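Local atomic coordinates of methylmalonate-semialdehyde dehydrogenase (Oceanimonas doudoroffii, PDB entry 4ZZ7), a protein that catalyses the NAD-dependent, acylating oxidation of methylmalonate semialdehyde, as a member of the aldehyde dehydrogenase family. Residues N413-F418 with G435-N440; K253-V258 with L286-A291; L405-E410 with N431-M436. All blocks are in the same frame, centred on the assembly; numbering follows the deposited sequence.

Contact 1 of 3, residues N413-F418 with G435-N440; sequences NGTCIF and GMVGIN. With NAD (nicotinamide-adenine-dinucleotide), chain M.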
loop_
_atom_site.group_PDB
_atom_site.type_symbol
_atom_site.label_atom_id
_atom_site.label_comp_id
_atom_site.label_asym_id
_atom_site.label_seq_id
_atom_site.Cartn_x
_atom_site.Cartn_y
_atom_site.Cartn_z
ATOM N N ASN A 413 20.549 -17.480 5.122
ATOM C CA ASN A 413 20.067 -17.000 3.825
ATOM C C ASN A 413 18.730 -17.632 3.514
ATOM O O ASN A 413 17.738 -16.927 3.416
ATOM C CB ASN A 413 21.078 -17.267 2.699
ATOM C CG ASN A 413 21.032 -16.220 1.582
ATOM O OD1 ASN A 413 20.603 -15.100 1.783
ATOM N ND2 ASN A 413 21.513 -16.584 0.405
ATOM N N GLY A 414 18.696 -18.960 3.422
ATOM C CA GLY A 414 17.483 -19.696 3.049
ATOM C C GLY A 414 17.371 -21.038 3.754
ATOM O O GLY A 414 18.379 -21.658 4.063
ATOM N N THR A 415 16.146 -21.495 3.998
ATOM C CA THR A 415 15.909 -22.765 4.655
ATOM C C THR A 415 14.626 -23.377 4.135
ATOM O O THR A 415 13.815 -22.672 3.515
ATOM C CB THR A 415 15.765 -22.593 6.164
ATOM O OG1 THR A 415 15.710 -23.883 6.786
ATOM C CG2 THR A 415 14.493 -21.819 6.524
ATOM N N CYS A 416 14.437 -24.678 4.398
ATOM C CA CYS A 416 13.197 -25.394 4.041
ATOM C C CYS A 416 12.810 -26.379 5.140
ATOM O O CYS A 416 13.649 -26.821 5.906
ATOM C CB CYS A 416 13.314 -26.135 2.692
ATOM S SG CYS A 416 11.964 -27.341 2.303
ATOM N N ILE A 417 11.529 -26.708 5.205
ATOM C CA ILE A 417 11.081 -27.807 6.016
ATOM C C ILE A 417 10.198 -28.703 5.162
ATOM O O ILE A 417 9.313 -28.202 4.472
ATOM C CB ILE A 417 10.330 -27.330 7.272
ATOM C CG1 ILE A 417 9.946 -28.531 8.136
ATOM C CG2 ILE A 417 9.092 -26.508 6.922
ATOM C CD1 ILE A 417 9.535 -28.154 9.536
ATOM N N PHE A 418 10.448 -30.014 5.194
ATOM C CA PHE A 418 9.564 -30.974 4.574
ATOM C C PHE A 418 8.655 -31.537 5.653
ATOM O O PHE A 418 9.127 -32.163 6.592
ATOM C CB PHE A 418 10.368 -32.065 3.927
ATOM C CG PHE A 418 11.210 -31.587 2.800
ATOM C CD1 PHE A 418 10.635 -31.250 1.596
ATOM C CD2 PHE A 418 12.570 -31.482 2.936
ATOM C CE1 PHE A 418 11.415 -30.818 0.539
ATOM C CE2 PHE A 418 13.356 -31.057 1.893
ATOM C CZ PHE A 418 12.781 -30.717 0.691
ATOM N N GLY A 435 16.095 -15.521 6.384
ATOM C CA GLY A 435 15.297 -14.582 5.602
ATOM C C GLY A 435 14.270 -15.200 4.669
ATOM O O GLY A 435 13.161 -14.705 4.531
ATOM N N MET A 436 14.649 -16.272 3.999
ATOM C CA MET A 436 13.757 -16.924 3.053
ATOM C C MET A 436 13.482 -18.377 3.446
ATOM O O MET A 436 14.370 -19.208 3.448
ATOM C CB MET A 436 14.361 -16.827 1.659
ATOM C CG MET A 436 14.453 -15.403 1.156
ATOM S SD MET A 436 15.779 -15.132 -0.015
ATOM C CE MET A 436 17.213 -15.162 1.039
ATOM N N VAL A 437 12.225 -18.650 3.750
ATOM C CA VAL A 437 11.769 -19.888 4.326
ATOM C C VAL A 437 10.905 -20.613 3.321
ATOM O O VAL A 437 10.023 -20.003 2.697
ATOM C CB VAL A 437 10.876 -19.578 5.519
ATOM C CG1 VAL A 437 10.390 -20.842 6.182
ATOM C CG2 VAL A 437 11.612 -18.708 6.512
ATOM N N GLY A 438 11.135 -21.916 3.188
ATOM C CA GLY A 438 10.317 -22.763 2.323
ATOM C C GLY A 438 9.531 -23.796 3.125
ATOM O O GLY A 438 10.021 -24.278 4.138
ATOM N N ILE A 439 8.309 -24.108 2.688
ATOM C CA ILE A 439 7.530 -25.226 3.221
ATOM C C ILE A 439 7.437 -26.196 2.054
ATOM O O ILE A 439 6.820 -25.876 1.050
ATOM C CB ILE A 439 6.126 -24.786 3.681
ATOM C CG1 ILE A 439 6.187 -23.552 4.581
ATOM C CG2 ILE A 439 5.387 -25.891 4.407
ATOM C CD1 ILE A 439 6.945 -23.724 5.873
ATOM N N ASN A 440 8.103 -27.344 2.167
ATOM C CA ASN A 440 8.220 -28.326 1.085
ATOM C C ASN A 440 8.718 -27.766 -0.254
ATOM O O ASN A 440 8.423 -28.317 -1.311
ATOM C CB ASN A 440 6.883 -29.033 0.896
ATOM C CG ASN A 440 6.388 -29.706 2.175
ATOM O OD1 ASN A 440 6.923 -30.723 2.603
ATOM N ND2 ASN A 440 5.356 -29.158 2.768
HETATM P PA NAD M . 32.965 -12.732 -4.548
HETATM O O1A NAD M . 34.418 -13.021 -4.913
HETATM O O2A NAD M . 32.513 -12.619 -3.102
HETATM O O5B NAD M . 32.540 -11.322 -5.230
HETATM C C5B NAD M . 32.023 -11.202 -6.563
HETATM C C4B NAD M . 32.261 -9.806 -7.136
HETATM O O4B NAD M . 33.068 -9.027 -6.249
HETATM C C3B NAD M . 32.995 -9.808 -8.474
HETATM O O3B NAD M . 32.360 -8.854 -9.328
HETATM C C2B NAD M . 34.443 -9.463 -8.132
HETATM O O2B NAD M . 35.184 -8.658 -9.054
HETATM C C1B NAD M . 34.324 -8.676 -6.840
HETATM N N9A NAD M . 35.453 -8.940 -5.898
HETATM C C8A NAD M . 36.040 -10.148 -5.656
HETATM N N7A NAD M . 37.016 -10.025 -4.731
HETATM C C5A NAD M . 37.076 -8.721 -4.362
HETATM C C6A NAD M . 37.905 -7.913 -3.421
HETATM N N6A NAD M . 38.868 -8.511 -2.688
HETATM N N1A NAD M . 37.651 -6.579 -3.325
HETATM C C2A NAD M . 36.677 -5.975 -4.072
HETATM N N3A NAD M . 35.882 -6.635 -4.940
HETATM C C4A NAD M . 36.037 -7.989 -5.131
HETATM O O3 NAD M . 32.001 -13.831 -5.291
HETATM P PN NAD M . 32.355 -14.892 -6.489
HETATM O O1N NAD M . 32.553 -14.171 -7.826
HETATM O O2N NAD M . 33.359 -15.973 -6.063
HETATM O O5D NAD M . 30.900 -15.569 -6.478
HETATM C C5D NAD M . 30.558 -16.533 -5.466
HETATM C C4D NAD M . 29.802 -15.971 -4.245
HETATM O O4D NAD M . 28.493 -15.427 -4.529
HETATM C C3D NAD M . 29.557 -17.081 -3.208
HETATM O O3D NAD M . 30.456 -16.952 -2.101
HETATM C C2D NAD M . 28.088 -16.967 -2.770
HETATM O O2D NAD M . 27.945 -17.018 -1.347
HETATM C C1D NAD M . 27.672 -15.633 -3.365
HETATM N N1N NAD M . 26.255 -15.503 -3.689
HETATM C C2N NAD M . 25.493 -14.839 -2.810
HETATM C C3N NAD M . 24.135 -14.655 -3.047
HETATM C C7N NAD M . 23.222 -13.944 -2.076
HETATM O O7N NAD M . 23.119 -14.245 -0.881
HETATM N N7N NAD M . 22.474 -12.981 -2.587
HETATM C C4N NAD M . 23.587 -15.142 -4.229
HETATM C C5N NAD M . 24.387 -15.822 -5.138
HETATM C C6N NAD M . 25.741 -15.989 -4.839
#
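Met436 N donates to Asn413 O at 3.2 Å, the first bond of a regular parallel ladder between the two strands, and the amide of Thr415 then meets Met436 O at 2.9 Å. Three more backbone bonds continue it, from Gly438 N to Thr415 O, from Ile417 N to Gly438 O and, the straightest (N-H...O angle 170°), from Asn440 N to Ile417 O at 2.7 Å.

Strand 411-418, helix 422-431 and strand 436-439 form a beta-alpha-beta unit, and the helix lies over the face bearing Thr415, Ile417 and Val437 through Phe428. Beyond strand 436-439 the sheet runs on into a parallel strand of the second subunit.

Among apolar contacts, Ile417 and Ile439 lie side by side, CG2 of the first 3.7 Å from CD1 of the second. On the other face Cys416 SG sits over the centre of the Phe418 ring, 3.8 Å above its plane, while CD1 of that ring reaches Asn440 CA obliquely.

Of the polar side chains, Asn440 at the far end bonds through ND2 to Thr419 O and to Arg483 O of the second subunit. At the cofactor end, Asn413 ND2 makes a weak hydrogen bond, 3.1 Å long, to the carboxamide oxygen O7N of NAD and a second bond to Cys283 O, while Met436, bent at chi3 (-74°), brings its methyl CE alongside Asn413. Replacing Asn413 by a leucine would probably leave O7N and the carbonyl of Cys283 without this shared donor.

Contact 2 of 3, residues K253-V258 with L286-A291; sequences KNHAIV and LSVAVA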
loop_
_atom_site.group_PDB
_atom_site.type_symbol
_atom_site.label_atom_id
_atom_site.label_comp_id
_atom_site.label_asym_id
_atom_site.label_seq_id
_atom_site.Cartn_x
_atom_site.Cartn_y
_atom_site.Cartn_z
ATOM N N LYS A 253 24.495 -21.255 4.092
ATOM C CA LYS A 253 24.461 -22.708 4.356
ATOM C C LYS A 253 23.007 -23.143 4.579
ATOM O O LYS A 253 22.489 -23.154 5.716
ATOM C CB LYS A 253 25.336 -23.114 5.559
ATOM C CG LYS A 253 26.588 -23.916 5.193
ATOM C CD LYS A 253 26.312 -25.404 5.011
ATOM C CE LYS A 253 27.594 -26.198 4.758
ATOM N NZ LYS A 253 28.040 -26.197 3.346
ATOM N N ASN A 254 22.343 -23.492 3.480
ATOM C CA ASN A 254 20.897 -23.685 3.530
ATOM C C ASN A 254 20.541 -25.074 4.024
ATOM O O ASN A 254 20.947 -26.054 3.428
ATOM C CB ASN A 254 20.270 -23.409 2.164
ATOM C CG ASN A 254 20.186 -21.904 1.818
ATOM O OD1 ASN A 254 19.344 -21.499 1.029
ATOM N ND2 ASN A 254 21.021 -21.089 2.404
ATOM N N HIS A 255 19.787 -25.131 5.123
ATOM C CA HIS A 255 19.383 -26.380 5.762
ATOM C C HIS A 255 17.935 -26.727 5.435
ATOM O O HIS A 255 17.101 -25.847 5.368
ATOM C CB HIS A 255 19.479 -26.264 7.286
ATOM C CG HIS A 255 20.877 -26.207 7.833
ATOM N ND1 HIS A 255 21.817 -25.293 7.399
ATOM C CD2 HIS A 255 21.470 -26.908 8.826
ATOM C CE1 HIS A 255 22.936 -25.455 8.080
ATOM N NE2 HIS A 255 22.751 -26.431 8.948
ATOM N N ALA A 256 17.650 -28.019 5.276
ATOM C CA ALA A 256 16.286 -28.530 5.137
ATOM C C ALA A 256 16.005 -29.562 6.229
ATOM O O ALA A 256 16.716 -30.568 6.335
ATOM C CB ALA A 256 16.077 -29.157 3.768
ATOM N N ILE A 257 14.969 -29.323 7.015
ATOM C CA ILE A 257 14.546 -30.251 8.044
ATOM C C ILE A 257 13.607 -31.239 7.393
ATOM O O ILE A 257 12.555 -30.842 6.899
ATOM C CB ILE A 257 13.811 -29.516 9.178
ATOM C CG1 ILE A 257 14.746 -28.485 9.802
ATOM C CG2 ILE A 257 13.286 -30.492 10.231
ATOM C CD1 ILE A 257 14.095 -27.621 10.847
ATOM N N VAL A 258 13.999 -32.513 7.379
ATOM C CA VAL A 258 13.141 -33.603 6.893
ATOM C C VAL A 258 12.453 -34.238 8.118
ATOM O O VAL A 258 13.077 -34.966 8.890
ATOM C CB VAL A 258 13.938 -34.647 6.088
ATOM C CG1 VAL A 258 13.002 -35.680 5.503
ATOM C CG2 VAL A 258 14.734 -33.969 4.987
ATOM N N LEU A 286 20.703 -25.946 -1.532
ATOM C CA LEU A 286 20.402 -26.668 -0.320
ATOM C C LEU A 286 21.496 -27.698 -0.030
ATOM O O LEU A 286 21.510 -28.783 -0.616
ATOM C CB LEU A 286 19.041 -27.323 -0.437
ATOM C CG LEU A 286 18.332 -27.194 0.895
ATOM C CD1 LEU A 286 16.878 -27.343 0.612
ATOM C CD2 LEU A 286 18.788 -28.226 1.908
ATOM N N SER A 287 22.400 -27.334 0.887
ATOM C CA SER A 287 23.643 -28.081 1.167
ATOM C C SER A 287 23.581 -28.983 2.402
ATOM O O SER A 287 24.444 -29.838 2.587
ATOM C CB SER A 287 24.799 -27.105 1.332
ATOM O OG SER A 287 24.370 -25.970 2.034
ATOM N N VAL A 288 22.566 -28.793 3.240
ATOM C CA VAL A 288 22.427 -29.558 4.471
ATOM C C VAL A 288 20.994 -30.068 4.645
ATOM O O VAL A 288 20.035 -29.308 4.678
ATOM C CB VAL A 288 22.827 -28.723 5.702
ATOM C CG1 VAL A 288 22.883 -29.590 6.950
ATOM C CG2 VAL A 288 24.171 -28.048 5.489
ATOM N N ALA A 289 20.860 -31.376 4.765
ATOM C CA ALA A 289 19.575 -31.975 5.071
ATOM C C ALA A 289 19.620 -32.417 6.537
ATOM O O ALA A 289 20.451 -33.234 6.936
ATOM C CB ALA A 289 19.318 -33.153 4.145
ATOM N N VAL A 290 18.772 -31.833 7.359
ATOM C CA VAL A 290 18.750 -32.183 8.776
ATOM C C VAL A 290 17.646 -33.212 9.032
ATOM O O VAL A 290 16.478 -32.855 9.167
ATOM C CB VAL A 290 18.559 -30.935 9.654
ATOM C CG1 VAL A 290 18.720 -31.275 11.129
ATOM C CG2 VAL A 290 19.568 -29.871 9.268
ATOM N N ALA A 291 18.024 -34.485 9.100
ATOM C CA ALA A 291 17.063 -35.560 9.285
ATOM C C ALA A 291 16.732 -35.705 10.764
ATOM O O ALA A 291 17.598 -35.987 11.569
ATOM C CB ALA A 291 17.612 -36.856 8.736
HETATM O O HOH W 1 24.236 -23.196 0.711
#
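Val288 sets its CB over the face of the His255 imidazole, 3.8 Å from the ring centroid and only 6° off the normal, a CH-pi contact. Val290 comes to the same ring at its edge, CG2 lying 3.5 Å from His255 CD2. Both valines hold CG1 anti to the backbone N (chi1 -171° in Val288), which turns CG2 of Val288 toward Lys253, whose CD it touches as the two side chains cross at about a right angle. On the opposite face of the sheet, Ala256 CB packs against both methyls of Leu286, CD2 at 3.4 Å being the nearer.

The backbones between them form a parallel ladder. Ala256 donates its N-H to Val288 O at 2.8 Å and accepts from Val290 N through its own carbonyl, and Val258 N then bonds to Val290 O. At the start Asn254 O takes Val288 N at 3.2 Å and, weakly, Ser287 N. A water hydrogen-bonded to Ser287 OG, and weakly to Asn254 N, bridges the strand starts.

The two strands belong to a beta-alpha-beta unit whose connecting helix is 264-276. They stand inside the larger sheet of the chain, with strand 411-418 beside 254-258 and strand 390-396 beside 286-292; Ile406 and Ala402 of helix 399-408 close over the face carrying His255, Ile257 and Val290.

Two hydrogen bonds and packing on one face hold the imidazole. ND1 donates to Lys253 O at 2.8 Å, with that oxygen in the ring plane, and NE2 bonds to the hydroxyl of Tyr382. With Val288 also against one face, the buried ring has little freedom to turn, and both of its polar atoms are satisfied.

Contact 3 of 3, residues L405-E410 with N431-M436; sequences LIDAHE and NIQVGM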
loop_
_atom_site.group_PDB
_atom_site.type_symbol
_atom_site.label_atom_id
_atom_site.label_comp_id
_atom_site.label_asym_id
_atom_site.label_seq_id
_atom_site.Cartn_x
_atom_site.Cartn_y
_atom_site.Cartn_z
ATOM N N LEU A 405 20.093 -25.842 15.639
ATOM C CA LEU A 405 21.288 -26.031 14.818
ATOM C C LEU A 405 21.342 -24.980 13.689
ATOM O O LEU A 405 22.408 -24.406 13.431
ATOM C CB LEU A 405 21.319 -27.454 14.257
ATOM C CG LEU A 405 22.421 -27.796 13.260
ATOM C CD1 LEU A 405 23.772 -27.840 13.939
ATOM C CD2 LEU A 405 22.095 -29.128 12.613
ATOM N N ILE A 406 20.193 -24.716 13.049
ATOM C CA ILE A 406 20.133 -23.759 11.941
ATOM C C ILE A 406 20.444 -22.355 12.453
ATOM O O ILE A 406 21.315 -21.679 11.908
ATOM C CB ILE A 406 18.769 -23.800 11.197
ATOM C CG1 ILE A 406 18.608 -25.131 10.461
ATOM C CG2 ILE A 406 18.683 -22.690 10.150
ATOM C CD1 ILE A 406 17.201 -25.462 10.017
ATOM N N ASP A 407 19.728 -21.940 13.503
ATOM C CA ASP A 407 19.890 -20.614 14.127
ATOM C C ASP A 407 21.309 -20.372 14.632
ATOM O O ASP A 407 21.778 -19.237 14.657
ATOM C CB ASP A 407 18.937 -20.435 15.316
ATOM C CG ASP A 407 17.487 -20.372 14.911
ATOM O OD1 ASP A 407 17.180 -19.910 13.792
ATOM O OD2 ASP A 407 16.650 -20.802 15.728
ATOM N N ALA A 408 21.975 -21.438 15.071
ATOM C CA ALA A 408 23.370 -21.368 15.543
ATOM C C ALA A 408 24.339 -20.994 14.429
ATOM O O ALA A 408 25.318 -20.309 14.683
ATOM C CB ALA A 408 23.796 -22.694 16.165
ATOM N N HIS A 409 24.055 -21.433 13.203
ATOM C CA HIS A 409 24.961 -21.244 12.070
ATOM C C HIS A 409 25.251 -19.775 11.774
ATOM O O HIS A 409 24.456 -18.883 12.069
ATOM C CB HIS A 409 24.422 -21.926 10.801
ATOM C CG HIS A 409 25.500 -22.340 9.858
ATOM N ND1 HIS A 409 26.067 -21.474 8.954
ATOM C CD2 HIS A 409 26.162 -23.512 9.720
ATOM C CE1 HIS A 409 27.020 -22.092 8.284
ATOM N NE2 HIS A 409 27.096 -23.333 8.726
ATOM N N GLU A 410 26.418 -19.534 11.199
ATOM C CA GLU A 410 26.820 -18.179 10.827
ATOM C C GLU A 410 25.760 -17.533 9.915
ATOM O O GLU A 410 25.189 -16.476 10.248
ATOM C CB GLU A 410 28.215 -18.208 10.168
ATOM C CG GLU A 410 28.897 -16.851 9.974
ATOM C CD GLU A 410 30.186 -16.947 9.153
ATOM O OE1 GLU A 410 30.720 -18.087 9.010
ATOM O OE2 GLU A 410 30.654 -15.888 8.641
ATOM N N ASN A 431 9.386 -18.851 13.625
ATOM C CA ASN A 431 10.524 -18.725 14.551
ATOM C C ASN A 431 11.902 -18.910 13.975
ATOM O O ASN A 431 12.862 -18.603 14.674
ATOM C CB ASN A 431 10.384 -19.717 15.704
ATOM C CG ASN A 431 9.146 -19.479 16.515
ATOM O OD1 ASN A 431 8.199 -20.269 16.486
ATOM N ND2 ASN A 431 9.126 -18.365 17.229
ATOM N N ILE A 432 12.023 -19.442 12.758
ATOM C CA ILE A 432 13.365 -19.726 12.186
ATOM C C ILE A 432 14.102 -18.447 11.799
ATOM O O ILE A 432 13.523 -17.566 11.181
ATOM C CB ILE A 432 13.325 -20.724 11.001
ATOM C CG1 ILE A 432 14.731 -21.247 10.675
ATOM C CG2 ILE A 432 12.669 -20.129 9.765
ATOM C CD1 ILE A 432 15.214 -22.347 11.616
ATOM N N GLN A 433 15.379 -18.356 12.159
ATOM C CA GLN A 433 16.144 -17.119 11.992
ATOM C C GLN A 433 16.866 -17.065 10.653
ATOM O O GLN A 433 18.082 -16.882 10.613
ATOM C CB GLN A 433 17.153 -16.954 13.130
ATOM C CG GLN A 433 16.534 -16.873 14.518
ATOM C CD GLN A 433 15.617 -15.658 14.690
ATOM O OE1 GLN A 433 16.058 -14.504 14.555
ATOM N NE2 GLN A 433 14.336 -15.906 14.989
ATOM N N VAL A 434 16.115 -17.255 9.561
ATOM C CA VAL A 434 16.609 -17.041 8.192
ATOM C C VAL A 434 15.590 -16.240 7.372
ATOM O O VAL A 434 14.384 -16.300 7.606
ATOM C CB VAL A 434 17.022 -18.365 7.475
ATOM C CG1 VAL A 434 17.245 -19.481 8.472
ATOM C CG2 VAL A 434 16.005 -18.815 6.438
ATOM N N GLY A 435 16.095 -15.521 6.384
ATOM C CA GLY A 435 15.297 -14.582 5.602
ATOM C C GLY A 435 14.270 -15.200 4.669
ATOM O O GLY A 435 13.161 -14.705 4.531
ATOM N N MET A 436 14.649 -16.272 3.999
ATOM C CA MET A 436 13.757 -16.924 3.053
ATOM C C MET A 436 13.482 -18.377 3.446
ATOM O O MET A 436 14.370 -19.208 3.448
ATOM C CB MET A 436 14.361 -16.827 1.659
ATOM C CG MET A 436 14.453 -15.403 1.156
ATOM S SD MET A 436 15.779 -15.132 -0.015
ATOM C CE MET A 436 17.213 -15.162 1.039
#
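Asp407 OD1 accepts the backbone N-H of Gln433 at 2.9 Å, the one hydrogen bond between the two segments. The donor arrives on the syn side of the carboxylate, 18° out of its plane, with an N-H...O angle of 149°. Asp407 reaches across from the last turn of its helix with CG anti to the carbonyl carbon, and the aliphatic CB and CG of Gln433 pack obliquely against the same carboxylate. The side-chain amide of Gln433 does not join in: its chain bends at chi2 and folds NE2 back to Asn431 O, 3.1 Å away.

Gln433 is the centre of an inverse gamma turn, closed by a weak bond from Val434 N to Ile432 O. This turn lies in the loop that leads from helix 422-431 into strand 436-439, and the contact joins it to the C-terminal end of helix 399-408, the helix that precedes strand 411-418. Ile432 O is also bonded to Lys478 NZ of the second subunit, which places the turn at the subunit interface.

Below the polar bond, aliphatic groups meet over the sheet. Ile406 CG2 touches Ile432 CD1 at 3.8 Å and Val434 CG1 at 3.9 Å. Ile406 and Ile432 cross at about a right angle; in the latter CG1 is anti to the amide nitrogen (chi1 -166°), which sends it toward the helix, and the bend at chi2 brings CD1 to Ile406, also within 3.8 Å of Asp407 OD1. All three aliphatic side chains rest on Thr415 of strand 411-418.

Contact 2 closes along the chain before the other two open, while contacts 1 and 3 end on the same stretch and share Gly435 and Met436. Their centres lie 9 to 11 Å apart. Strands 254-258 and 411-418 are neighbours in one sheet, so contacts 1 and 2 are successive parallel pairings of it, joined by backbone bonds and probably by one from Thr415 OG1 to His255 O. Contact 3 lies against one face of this sheet, where Ile406 of helix 399-408 touches both Thr415 and His255. One end of strand 411-418 meets NAD through Asn413, and the sheet continues beyond strand 436-439 into the second subunit, which contacts 1 and 3 both touch.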